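Local coordinates for protein collagen adhesin (Staphylococcus aureus, PDB 2F68) that binds collagen at the surface of the bacterium, probably by wrapping its extracellular domains around the collagen helix in a "collagen hug", at residues 61-67 with 112-118; 274-278 with 288-292. All blocks are in the same frame, centred on the assembly; numbering follows the deposited sequence.

Contact 1 of 2, residues 61-67 with 112-118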
ATOM      1  N   THR A  61      -2.421   5.928 -19.583  1.00 22.26           N
ATOM      2  CA  THR A  61      -3.384   4.826 -19.550  1.00 22.62           C
ATOM      3  C   THR A  61      -3.097   3.878 -18.387  1.00 24.04           C
ATOM      4  O   THR A  61      -4.021   3.384 -17.737  1.00 22.41           O
ATOM      5  CB  THR A  61      -3.392   4.027 -20.871  1.00 23.62           C
ATOM      6  OG1 THR A  61      -2.056   3.629 -21.205  1.00 23.46           O
ATOM      7  CG2 THR A  61      -3.964   4.867 -22.004  1.00 20.82           C
ATOM      8  N   VAL A  62      -1.813   3.633 -18.135  1.00 22.65           N
ATOM      9  CA  VAL A  62      -1.375   2.783 -17.027  1.00 23.76           C
ATOM     10  C   VAL A  62      -0.420   3.517 -16.087  1.00 23.53           C
ATOM     11  O   VAL A  62       0.395   4.334 -16.526  1.00 23.02           O
ATOM     12  CB  VAL A  62      -0.729   1.458 -17.512  1.00 24.08           C
ATOM     13  CG1 VAL A  62      -1.803   0.439 -17.865  1.00 25.52           C
ATOM     14  CG2 VAL A  62       0.216   1.697 -18.692  1.00 25.34           C
ATOM     15  N   LYS A  63      -0.532   3.218 -14.795  1.00 24.11           N
ATOM     16  CA  LYS A  63       0.295   3.848 -13.771  1.00 25.11           C
ATOM     17  C   LYS A  63       0.961   2.803 -12.878  1.00 23.84           C
ATOM     18  O   LYS A  63       0.291   1.933 -12.317  1.00 23.92           O
ATOM     19  CB  LYS A  63      -0.545   4.817 -12.930  1.00 26.24           C
ATOM     20  CG  LYS A  63       0.239   5.611 -11.891  1.00 29.00           C
ATOM     21  CD  LYS A  63      -0.649   6.635 -11.197  1.00 28.88           C
ATOM     22  CE  LYS A  63       0.088   7.368 -10.082  1.00 32.41           C
ATOM     23  NZ  LYS A  63       1.152   8.281 -10.588  1.00 34.65           N
ATOM     24  N   ILE A  64       2.283   2.897 -12.762  1.00 21.89           N
ATOM     25  CA  ILE A  64       3.055   2.029 -11.877  1.00 21.32           C
ATOM     26  C   ILE A  64       3.556   2.836 -10.680  1.00 21.41           C
ATOM     27  O   ILE A  64       4.182   3.885 -10.846  1.00 19.33           O
ATOM     28  CB  ILE A  64       4.241   1.342 -12.621  1.00 20.67           C
ATOM     29  CG1 ILE A  64       3.741   0.499 -13.807  1.00 21.30           C
ATOM     30  CG2 ILE A  64       5.095   0.507 -11.659  1.00 17.67           C
ATOM     31  CD1 ILE A  64       2.834  -0.683 -13.441  1.00 22.32           C
ATOM     32  N   GLU A  65       3.261   2.344  -9.480  1.00 22.86           N
ATOM     33  CA  GLU A  65       3.640   3.027  -8.247  1.00 23.43           C
ATOM     34  C   GLU A  65       4.542   2.149  -7.384  1.00 23.18           C
ATOM     35  O   GLU A  65       4.114   1.109  -6.875  1.00 22.11           O
ATOM     36  CB  GLU A  65       2.394   3.450  -7.459  1.00 24.52           C
ATOM     37  CG  GLU A  65       1.488   4.434  -8.188  1.00 26.95           C
ATOM     38  CD  GLU A  65       0.261   4.818  -7.379  1.00 29.14           C
ATOM     39  OE1 GLU A  65       0.420   5.401  -6.285  1.00 29.87           O
ATOM     40  OE2 GLU A  65      -0.866   4.548  -7.845  1.00 35.43           O
ATOM     41  N   GLY A  66       5.793   2.573  -7.231  1.00 21.67           N
ATOM     42  CA  GLY A  66       6.767   1.849  -6.420  1.00 21.74           C
ATOM     43  C   GLY A  66       6.583   2.113  -4.940  1.00 21.62           C
ATOM     44  O   GLY A  66       6.599   3.264  -4.503  1.00 21.26           O
ATOM     45  N   TYR A  67       6.406   1.042  -4.170  1.00 22.53           N
ATOM     46  CA  TYR A  67       6.245   1.148  -2.721  1.00 23.29           C
ATOM     47  C   TYR A  67       7.532   1.646  -2.066  1.00 24.37           C
ATOM     48  O   TYR A  67       8.606   1.072  -2.271  1.00 24.35           O
ATOM     49  CB  TYR A  67       5.814  -0.193  -2.122  1.00 23.28           C
ATOM     50  CG  TYR A  67       4.407  -0.614  -2.492  1.00 24.09           C
ATOM     51  CD1 TYR A  67       4.176  -1.487  -3.555  1.00 23.97           C
ATOM     52  CD2 TYR A  67       3.306  -0.143  -1.776  1.00 23.59           C
ATOM     53  CE1 TYR A  67       2.883  -1.879  -3.897  1.00 24.69           C
ATOM     54  CE2 TYR A  67       2.012  -0.528  -2.109  1.00 23.59           C
ATOM     55  CZ  TYR A  67       1.807  -1.396  -3.169  1.00 24.72           C
ATOM     56  OH  TYR A  67       0.527  -1.777  -3.500  1.00 25.80           O
ATOM     57  N   VAL A 112       5.893  -3.321  -6.683  1.00 21.87           N
ATOM     58  CA  VAL A 112       5.207  -2.141  -7.220  1.00 21.26           C
ATOM     59  C   VAL A 112       3.703  -2.389  -7.376  1.00 22.45           C
ATOM     60  O   VAL A 112       3.254  -3.538  -7.382  1.00 22.26           O
ATOM     61  CB  VAL A 112       5.809  -1.670  -8.580  1.00 21.06           C
ATOM     62  CG1 VAL A 112       7.266  -1.247  -8.424  1.00 19.05           C
ATOM     63  CG2 VAL A 112       5.666  -2.747  -9.653  1.00 19.46           C
ATOM     64  N   GLN A 113       2.935  -1.307  -7.501  1.00 21.93           N
ATOM     65  CA  GLN A 113       1.489  -1.394  -7.703  1.00 23.14           C
ATOM     66  C   GLN A 113       1.106  -0.926  -9.106  1.00 22.60           C
ATOM     67  O   GLN A 113       1.529   0.144  -9.549  1.00 22.75           O
ATOM     68  CB  GLN A 113       0.745  -0.572  -6.645  1.00 23.27           C
ATOM     69  CG  GLN A 113      -0.756  -0.847  -6.574  1.00 25.41           C
ATOM     70  CD  GLN A 113      -1.472   0.010  -5.542  1.00 25.93           C
ATOM     71  OE1 GLN A 113      -1.158   1.189  -5.363  1.00 31.47           O
ATOM     72  NE2 GLN A 113      -2.449  -0.580  -4.863  1.00 28.90           N
ATOM     73  N   GLY A 114       0.305  -1.735  -9.794  1.00 20.87           N
ATOM     74  CA  GLY A 114      -0.142  -1.425 -11.150  1.00 22.65           C
ATOM     75  C   GLY A 114      -1.581  -0.948 -11.201  1.00 24.48           C
ATOM     76  O   GLY A 114      -2.464  -1.548 -10.585  1.00 23.40           O
ATOM     77  N   ARG A 115      -1.811   0.132 -11.944  1.00 23.96           N
ATOM     78  CA  ARG A 115      -3.137   0.732 -12.066  1.00 25.39           C
ATOM     79  C   ARG A 115      -3.539   0.950 -13.521  1.00 26.47           C
ATOM     80  O   ARG A 115      -2.723   1.368 -14.343  1.00 24.68           O
ATOM     81  CB  ARG A 115      -3.188   2.069 -11.317  1.00 26.55           C
ATOM     82  CG  ARG A 115      -3.387   1.959  -9.806  1.00 28.51           C
ATOM     83  CD  ARG A 115      -4.853   1.730  -9.424  1.00 37.60           C
ATOM     84  NE  ARG A 115      -5.762   2.672 -10.079  1.00 42.26           N
ATOM     85  CZ  ARG A 115      -6.052   3.892  -9.632  1.00 42.74           C
ATOM     86  NH1 ARG A 115      -5.505   4.350  -8.511  1.00 42.23           N
ATOM     87  NH2 ARG A 115      -6.892   4.661 -10.310  1.00 40.66           N
ATOM     88  N   ASN A 116      -4.801   0.657 -13.827  1.00 26.97           N
ATOM     89  CA  ASN A 116      -5.380   0.962 -15.131  1.00 29.13           C
ATOM     90  C   ASN A 116      -6.243   2.220 -15.018  1.00 30.40           C
ATOM     91  O   ASN A 116      -7.386   2.163 -14.556  1.00 30.65           O
ATOM     92  CB  ASN A 116      -6.197  -0.225 -15.656  1.00 30.31           C
ATOM     93  CG  ASN A 116      -6.404  -0.182 -17.166  1.00 32.61           C
ATOM     94  OD1 ASN A 116      -6.713   0.864 -17.739  1.00 35.98           O
ATOM     95  ND2 ASN A 116      -6.245  -1.331 -17.812  1.00 30.54           N
ATOM     96  N   LEU A 117      -5.678   3.351 -15.435  1.00 30.04           N
ATOM     97  CA  LEU A 117      -6.313   4.660 -15.260  1.00 30.96           C
ATOM     98  C   LEU A 117      -7.493   4.895 -16.203  1.00 33.18           C
ATOM     99  O   LEU A 117      -8.534   5.403 -15.783  1.00 33.28           O
ATOM    100  CB  LEU A 117      -5.282   5.788 -15.414  1.00 30.26           C
ATOM    101  CG  LEU A 117      -4.119   5.873 -14.417  1.00 29.73           C
ATOM    102  CD1 LEU A 117      -3.066   6.852 -14.917  1.00 30.30           C
ATOM    103  CD2 LEU A 117      -4.593   6.265 -13.019  1.00 31.71           C
ATOM    104  N   THR A 118      -7.323   4.522 -17.470  1.00 34.72           N
ATOM    105  CA  THR A 118      -8.352   4.735 -18.491  1.00 36.99           C
ATOM    106  C   THR A 118      -9.449   3.666 -18.475  1.00 38.70           C
ATOM    107  O   THR A 118     -10.497   3.844 -19.104  1.00 39.44           O
ATOM    108  CB  THR A 118      -7.743   4.830 -19.910  1.00 36.17           C
ATOM    109  OG1 THR A 118      -6.827   3.747 -20.117  1.00 35.48           O
ATOM    110  CG2 THR A 118      -7.010   6.152 -20.093  1.00 35.69           C
TER

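Contact 2 of 2, residues 274-278 with 288-292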
ATOM      1  N   SER A 274     -13.317  -7.510  12.866  1.00 18.69           N
ATOM      2  CA  SER A 274     -14.548  -6.802  13.227  1.00 18.34           C
ATOM      3  C   SER A 274     -15.780  -7.708  13.229  1.00 17.91           C
ATOM      4  O   SER A 274     -15.892  -8.627  12.415  1.00 18.21           O
ATOM      5  CB  SER A 274     -14.777  -5.604  12.300  1.00 17.80           C
ATOM      6  OG  SER A 274     -14.975  -6.020  10.960  1.00 18.55           O
ATOM      7  N   GLN A 275     -16.697  -7.430  14.154  1.00 20.30           N
ATOM      8  CA  GLN A 275     -17.969  -8.147  14.254  1.00 18.85           C
ATOM      9  C   GLN A 275     -19.128  -7.169  14.063  1.00 20.74           C
ATOM     10  O   GLN A 275     -19.063  -6.028  14.526  1.00 20.67           O
ATOM     11  CB  GLN A 275     -18.094  -8.860  15.604  1.00 19.88           C
ATOM     12  CG  GLN A 275     -17.049  -9.948  15.859  1.00 18.59           C
ATOM     13  CD  GLN A 275     -15.738  -9.403  16.407  1.00 21.39           C
ATOM     14  OE1 GLN A 275     -15.725  -8.551  17.297  1.00 21.43           O
ATOM     15  NE2 GLN A 275     -14.626  -9.901  15.878  1.00 21.16           N
ATOM     16  N   ALA A 276     -20.184  -7.622  13.391  1.00 19.30           N
ATOM     17  CA  ALA A 276     -21.296  -6.744  13.024  1.00 19.78           C
ATOM     18  C   ALA A 276     -22.656  -7.217  13.535  1.00 19.70           C
ATOM     19  O   ALA A 276     -22.988  -8.402  13.450  1.00 19.70           O
ATOM     20  CB  ALA A 276     -21.336  -6.550  11.514  1.00 19.42           C
ATOM     21  N   TRP A 277     -23.433  -6.272  14.063  1.00 20.29           N
ATOM     22  CA  TRP A 277     -24.809  -6.518  14.489  1.00 20.64           C
ATOM     23  C   TRP A 277     -25.764  -5.586  13.745  1.00 21.55           C
ATOM     24  O   TRP A 277     -25.816  -4.384  14.025  1.00 21.04           O
ATOM     25  CB  TRP A 277     -24.956  -6.317  16.000  1.00 22.32           C
ATOM     26  CG  TRP A 277     -24.375  -7.419  16.831  1.00 21.88           C
ATOM     27  CD1 TRP A 277     -25.038  -8.504  17.331  1.00 26.13           C
ATOM     28  CD2 TRP A 277     -23.017  -7.541  17.271  1.00 21.59           C
ATOM     29  NE1 TRP A 277     -24.175  -9.296  18.051  1.00 23.33           N
ATOM     30  CE2 TRP A 277     -22.929  -8.729  18.031  1.00 23.26           C
ATOM     31  CE3 TRP A 277     -21.864  -6.762  17.094  1.00 21.79           C
ATOM     32  CZ2 TRP A 277     -21.732  -9.158  18.615  1.00 24.76           C
ATOM     33  CZ3 TRP A 277     -20.675  -7.190  17.675  1.00 22.00           C
ATOM     34  CH2 TRP A 277     -20.620  -8.379  18.426  1.00 24.84           C
ATOM     35  N   TYR A 278     -26.510  -6.146  12.794  1.00 20.89           N
ATOM     36  CA  TYR A 278     -27.467  -5.375  11.995  1.00 20.22           C
ATOM     37  C   TYR A 278     -28.590  -6.239  11.421  1.00 20.80           C
ATOM     38  O   TYR A 278     -28.485  -7.467  11.388  1.00 20.56           O
ATOM     39  CB  TYR A 278     -26.753  -4.615  10.866  1.00 21.08           C
ATOM     40  CG  TYR A 278     -26.068  -5.499   9.843  1.00 21.32           C
ATOM     41  CD1 TYR A 278     -26.765  -5.992   8.738  1.00 20.26           C
ATOM     42  CD2 TYR A 278     -24.720  -5.833   9.973  1.00 20.50           C
ATOM     43  CE1 TYR A 278     -26.141  -6.802   7.795  1.00 22.35           C
ATOM     44  CE2 TYR A 278     -24.085  -6.642   9.035  1.00 21.34           C
ATOM     45  CZ  TYR A 278     -24.802  -7.121   7.950  1.00 21.46           C
ATOM     46  OH  TYR A 278     -24.178  -7.921   7.018  1.00 23.13           O
ATOM     47  N   GLY A 288     -23.365 -10.712  15.139  1.00 25.03           N
ATOM     48  CA  GLY A 288     -21.947 -10.942  15.408  1.00 24.44           C
ATOM     49  C   GLY A 288     -21.219 -11.743  14.347  1.00 26.08           C
ATOM     50  O   GLY A 288     -20.418 -12.624  14.671  1.00 26.57           O
ATOM     51  N   LYS A 289     -21.495 -11.441  13.079  1.00 25.42           N
ATOM     52  CA  LYS A 289     -20.809 -12.086  11.963  1.00 25.68           C
ATOM     53  C   LYS A 289     -19.445 -11.437  11.747  1.00 24.81           C
ATOM     54  O   LYS A 289     -19.308 -10.215  11.837  1.00 24.57           O
ATOM     55  CB  LYS A 289     -21.653 -12.004  10.687  1.00 25.55           C
ATOM     56  CG  LYS A 289     -21.205 -12.936   9.569  1.00 28.65           C
ATOM     57  CD  LYS A 289     -22.096 -12.800   8.342  1.00 27.60           C
ATOM     58  CE  LYS A 289     -21.611 -13.675   7.194  1.00 28.60           C
ATOM     59  NZ  LYS A 289     -20.329 -13.190   6.605  1.00 37.96           N
ATOM     60  N   SER A 290     -18.441 -12.265  11.464  1.00 25.28           N
ATOM     61  CA  SER A 290     -17.070 -11.795  11.284  1.00 24.00           C
ATOM     62  C   SER A 290     -16.835 -11.200   9.900  1.00 24.06           C
ATOM     63  O   SER A 290     -17.219 -11.784   8.884  1.00 23.22           O
ATOM     64  CB  SER A 290     -16.078 -12.932  11.539  1.00 24.57           C
ATOM     65  OG  SER A 290     -16.153 -13.381  12.879  1.00 28.90           O
ATOM     66  N   PHE A 291     -16.204 -10.028   9.879  1.00 23.44           N
ATOM     67  CA  PHE A 291     -15.804  -9.369   8.639  1.00 21.92           C
ATOM     68  C   PHE A 291     -14.361  -8.886   8.770  1.00 21.57           C
ATOM     69  O   PHE A 291     -14.108  -7.728   9.107  1.00 21.53           O
ATOM     70  CB  PHE A 291     -16.748  -8.207   8.307  1.00 22.28           C
ATOM     71  CG  PHE A 291     -18.163  -8.634   8.021  1.00 22.06           C
ATOM     72  CD1 PHE A 291     -19.128  -8.606   9.023  1.00 22.00           C
ATOM     73  CD2 PHE A 291     -18.530  -9.062   6.749  1.00 23.81           C
ATOM     74  CE1 PHE A 291     -20.439  -8.999   8.763  1.00 25.93           C
ATOM     75  CE2 PHE A 291     -19.839  -9.459   6.479  1.00 24.65           C
ATOM     76  CZ  PHE A 291     -20.794  -9.427   7.489  1.00 24.88           C
ATOM     77  N   ASN A 292     -13.422  -9.791   8.504  1.00 21.11           N
ATOM     78  CA  ASN A 292     -12.000  -9.537   8.730  1.00 21.87           C
ATOM     79  C   ASN A 292     -11.236  -9.230   7.443  1.00 23.28           C
ATOM     80  O   ASN A 292     -11.656  -9.627   6.353  1.00 22.83           O
ATOM     81  CB  ASN A 292     -11.349 -10.729   9.448  1.00 21.24           C
ATOM     82  CG  ASN A 292     -12.208 -11.287  10.578  1.00 22.55           C
ATOM     83  OD1 ASN A 292     -12.375 -12.501  10.696  1.00 25.76           O
ATOM     84  ND2 ASN A 292     -12.755 -10.405  11.409  1.00 18.79           N
TER
HETATM   85  O   HOH W   1     -13.368 -12.082  13.611  1.00 21.43           O

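Contact 1 of 2, residues 61-67 with 112-118
Val62 to Gly66 pairs with Val112 to Asn116 as two antiparallel strands, their axes 4.5 Å apart at closest and their directions 162° apart. Lys63 faces Arg115 and Glu65 faces Gln113 as hydrogen-bonded pairs, each closed by two backbone bonds; Lys63 N reaches Arg115 O at 2.9 Å and Glu65 N reaches Gln113 O at 2.8 Å. Beyond the regular ladder, Leu117 N still bonds to Thr61 O at 2.8 Å. On one face Ile64 lays its CG2 methyl 3.8 Å from Val112 CB, while its CD1 sits 3.8 Å from Gly114 CA, filling the place beside the glycine. Val112 CG1 likewise packs on the CA of Gly66. Ala128 of strand 127-132 covers Val62 and Ile64 on this buried face. Asn116 lies on the same face as Val62, and its ND2 hydrogen-bonds to Val141 O. The other face carries the polar chains. Lys63 CB touches Leu117 CD1; with CG anti to the backbone N (chi1 -176°), the chain runs out extended and carries NZ to a hydrogen bond with Thr58 O. Glu65 and Gln113 run side by side in the same direction, carboxylate and amide planes 54° apart. Glu65 OE2 stays 4.7 Å from Arg115 NH1, without a salt bridge, and Arg115 NE makes a long, weak ion pair with Asp29. At the far end the Tyr67 ring comes obliquely against the Val112-Gln113 peptide, through CE1, and its OH lies 3.4 Å from Gln113 CB. The chemistry is two-sided: the Ile64 face is mostly aliphatic, with the buried Asn116 amide held by Val141 O, the backbone ladder supplies the specific bonds, and the Glu65-Arg115 attraction is probably a mild electrostatic addition.

Contact 2 of 2, residues 274-278 with 288-292
Trp277 lays one face of its indole against Gly288, whose CA stands 3.9 Å from the centroid of the six-membered ring in a CH-pi contact. The left-handed backbone of Gly288 (phi 72°) suits a glycine, and the ring lies close against it. Ala276 CB touches Phe291 CE1 at 3.8 Å. Tyr278 comes at the same phenylalanine from the opposite direction, bringing its OH to 3.7 Å from Phe291 CZ and meeting CE1 with its ring edge; Phe152 also stacks on the Tyr278 ring. Ser274 has OG tucked between its backbone N and carbonyl carbon (chi1 64°), from where it donates to Phe291 O at 2.7 Å. Ser274 OG also hydrogen-bonds to Tyr153 OH, and the Tyr153 ring meets that of Phe291 edge-to-face. Ser274 O in turn takes Phe291 N at 2.9 Å in a nearly straight bond, so the two residues are joined by both backbone and side chain. Ala276 O receives Gly288 N at 2.9 Å and, weakly, Lys289 N. Gly288 and Lys289 both face Ala276, and with the glycine at positive phi in the first position this is a G1 beta bulge, between strands 269-278 and 289-296 of an antiparallel sheet in the collagen binding domain.

Contact 1 comes first along the chain and lies in the bacterial Ig domain; contact 2 follows in the collagen binding domain. Their centres are 33 Å apart and their nearest atoms about 17 Å, without touching. They share no sheet. Contact 1 joins strands 62-75 and 104-116 of a large mixed sheet, to which the late strand 300-307 also pairs; contact 2 joins strands 269-278 and 289-296 of a separate antiparallel sheet. The chain thus returns from the second domain to the first, tying them together, consistent with two domains that cooperate in hugging collagen.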